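Local coordinates for protein CupA (Streptococcus pneumoniae, PDB 4F2E) that binds copper(I) through a cupredoxin-like domain and probably acts as a copper chaperone in copper resistance, at residues Asn11-Ile16 / Pro36-Phe41. Numbering follows the deposited sequence.
Sequences NGYQEI and PARIVF
Gln14, Glu15 and Ile16 pair in parallel with Ala37, Arg38 and Ile39 in the beta-sandwich of the cupredoxin fold, where the axes of the short segments 13-16 and 37-41 approach to 4.6 Å at an angle of 15°. The backbone ladder alternates between the two strands: Gln14 N to Pro36 O, Arg38 N to Gln14 O, Ile16 N to Arg38 O and Val40 N to Ile16 O. Pro36, which has no N-H to offer, suits the start of the strand, where its carbonyl accepts the bond from Gln14 N.

Gln14, Ala37, Ile16 and Ile39 share the inward face. Branched Ile16 and Ile39 lie side by side, CG2 to CG2 at 4.0 Å, and Ile39 also touches Phe55 of strand 52-55. Small Ala37 lets Gln14 CG approach its CB to 3.8 Å, while NE2 of the buried Gln14 donates to Val35 O and OE1 accepts from Lys32 N and Gln9 NE2.

On the opposite, partly exposed face lie Glu15 and Arg38, with Tyr13 beside them. The Tyr13 ring meets the Arg38 aliphatic chain obliquely, CE1 to CD at 3.8 Å. Extended Glu15, with CG anti to its own N (chi1 178°), runs alongside Arg38, whose bend at chi3 (45°) turns the guanidinium edge to the carboxylate. Arg38 NE reaches the anti side of Glu15 OE1 at 2.8 Å, supplemented by a weak bond from NH2 to that same oxygen.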
loop_
_atom_site.group_PDB
_atom_site.type_symbol
_atom_site.label_atom_id
_atom_site.label_comp_id
_atom_site.label_asym_id
_atom_site.label_seq_id
_atom_site.Cartn_x
_atom_site.Cartn_y
_atom_site.Cartn_z
ATOM N N ASN A 11 4.838 -18.232 -0.986
ATOM C CA ASN A 11 3.894 -18.893 -1.893
ATOM C C ASN A 11 3.618 -18.187 -3.220
ATOM O O ASN A 11 2.466 -18.093 -3.656
ATOM C CB ASN A 11 2.581 -19.209 -1.172
ATOM C CG ASN A 11 2.742 -20.289 -0.118
ATOM O OD1 ASN A 11 2.455 -20.069 1.055
ATOM N ND2 ASN A 11 3.209 -21.462 -0.534
ATOM N N GLY A 12 4.677 -17.704 -3.860
ATOM C CA GLY A 12 4.566 -17.104 -5.180
ATOM C C GLY A 12 4.081 -15.667 -5.172
ATOM O O GLY A 12 3.744 -15.111 -6.216
ATOM N N TYR A 13 4.030 -15.067 -3.990
ATOM C CA TYR A 13 3.682 -13.658 -3.874
ATOM C C TYR A 13 4.464 -12.998 -2.750
ATOM O O TYR A 13 5.291 -13.634 -2.100
ATOM C CB TYR A 13 2.173 -13.480 -3.663
ATOM C CG TYR A 13 1.611 -14.129 -2.414
ATOM C CD1 TYR A 13 1.540 -13.430 -1.215
ATOM C CD2 TYR A 13 1.132 -15.433 -2.439
ATOM C CE1 TYR A 13 1.016 -14.019 -0.072
ATOM C CE2 TYR A 13 0.610 -16.029 -1.303
ATOM C CZ TYR A 13 0.554 -15.318 -0.123
ATOM O OH TYR A 13 0.034 -15.911 1.009
ATOM N N GLN A 14 4.209 -11.714 -2.541
ATOM C CA GLN A 14 4.782 -10.989 -1.417
ATOM C C GLN A 14 3.671 -10.192 -0.764
ATOM O O GLN A 14 2.761 -9.725 -1.440
ATOM C CB GLN A 14 5.924 -10.073 -1.868
ATOM C CG GLN A 14 5.513 -8.984 -2.848
ATOM C CD GLN A 14 6.701 -8.208 -3.388
ATOM O OE1 GLN A 14 7.682 -7.975 -2.677
ATOM N NE2 GLN A 14 6.622 -7.808 -4.655
ATOM N N GLU A 15 3.740 -10.048 0.552
ATOM C CA GLU A 15 2.653 -9.437 1.295
ATOM C C GLU A 15 3.169 -8.462 2.335
ATOM O O GLU A 15 4.169 -8.716 3.007
ATOM C CB GLU A 15 1.816 -10.517 1.977
ATOM C CG GLU A 15 0.675 -9.983 2.820
ATOM C CD GLU A 15 -0.156 -11.095 3.407
ATOM O OE1 GLU A 15 -0.888 -11.754 2.637
ATOM O OE2 GLU A 15 -0.060 -11.324 4.630
ATOM N N ILE A 16 2.478 -7.341 2.463
ATOM C CA ILE A 16 2.775 -6.404 3.527
ATOM C C ILE A 16 1.471 -5.847 4.064
ATOM O O ILE A 16 0.519 -5.626 3.310
ATOM C CB ILE A 16 3.706 -5.277 3.054
ATOM C CG1 ILE A 16 4.160 -4.433 4.246
ATOM C CG2 ILE A 16 3.026 -4.432 1.988
ATOM C CD1 ILE A 16 5.398 -3.620 3.973
ATOM N N PRO A 36 4.256 -10.803 -7.610
ATOM C CA PRO A 36 2.883 -10.368 -7.322
ATOM C C PRO A 36 2.740 -9.949 -5.864
ATOM O O PRO A 36 3.211 -10.658 -4.976
ATOM C CB PRO A 36 2.056 -11.622 -7.608
ATOM C CG PRO A 36 2.863 -12.371 -8.620
ATOM C CD PRO A 36 4.296 -12.133 -8.241
ATOM N N ALA A 37 2.105 -8.808 -5.624
ATOM C CA ALA A 37 2.053 -8.238 -4.283
ATOM C C ALA A 37 0.641 -8.124 -3.727
ATOM O O ALA A 37 -0.316 -7.861 -4.458
ATOM C CB ALA A 37 2.739 -6.873 -4.261
ATOM N N ARG A 38 0.542 -8.341 -2.420
ATOM C CA ARG A 38 -0.665 -8.097 -1.648
ATOM C C ARG A 38 -0.332 -7.025 -0.624
ATOM O O ARG A 38 0.495 -7.243 0.265
ATOM C CB ARG A 38 -1.101 -9.366 -0.914
ATOM C CG ARG A 38 -1.706 -10.442 -1.796
ATOM C CD ARG A 38 -1.832 -11.762 -1.044
ATOM N NE ARG A 38 -2.370 -11.597 0.305
ATOM C CZ ARG A 38 -3.660 -11.459 0.592
ATOM N NH1 ARG A 38 -4.561 -11.455 -0.382
ATOM N NH2 ARG A 38 -4.052 -11.320 1.853
ATOM N N ILE A 39 -0.955 -5.862 -0.761
ATOM C CA ILE A 39 -0.792 -4.798 0.212
ATOM C C ILE A 39 -2.104 -4.714 0.975
ATOM O O ILE A 39 -3.118 -4.258 0.447
ATOM C CB ILE A 39 -0.430 -3.464 -0.463
ATOM C CG1 ILE A 39 0.740 -3.675 -1.432
ATOM C CG2 ILE A 39 -0.074 -2.415 0.581
ATOM C CD1 ILE A 39 1.074 -2.464 -2.278
ATOM N N VAL A 40 -2.080 -5.203 2.209
ATOM C CA VAL A 40 -3.293 -5.405 2.978
ATOM C C VAL A 40 -3.556 -4.212 3.883
ATOM O O VAL A 40 -2.852 -4.006 4.874
ATOM C CB VAL A 40 -3.192 -6.681 3.831
ATOM C CG1 VAL A 40 -4.515 -6.958 4.529
ATOM C CG2 VAL A 40 -2.781 -7.861 2.960
ATOM N N PHE A 41 -4.572 -3.427 3.538
ATOM C CA PHE A 41 -4.933 -2.258 4.326
ATOM C C PHE A 41 -5.973 -2.614 5.369
ATOM O O PHE A 41 -7.080 -3.043 5.037
ATOM C CB PHE A 41 -5.439 -1.132 3.424
ATOM C CG PHE A 41 -4.361 -0.507 2.590
ATOM C CD1 PHE A 41 -3.995 -1.064 1.375
ATOM C CD2 PHE A 41 -3.698 0.628 3.029
ATOM C CE1 PHE A 41 -2.995 -0.500 0.612
ATOM C CE2 PHE A 41 -2.695 1.198 2.267
ATOM C CZ PHE A 41 -2.343 0.636 1.060
#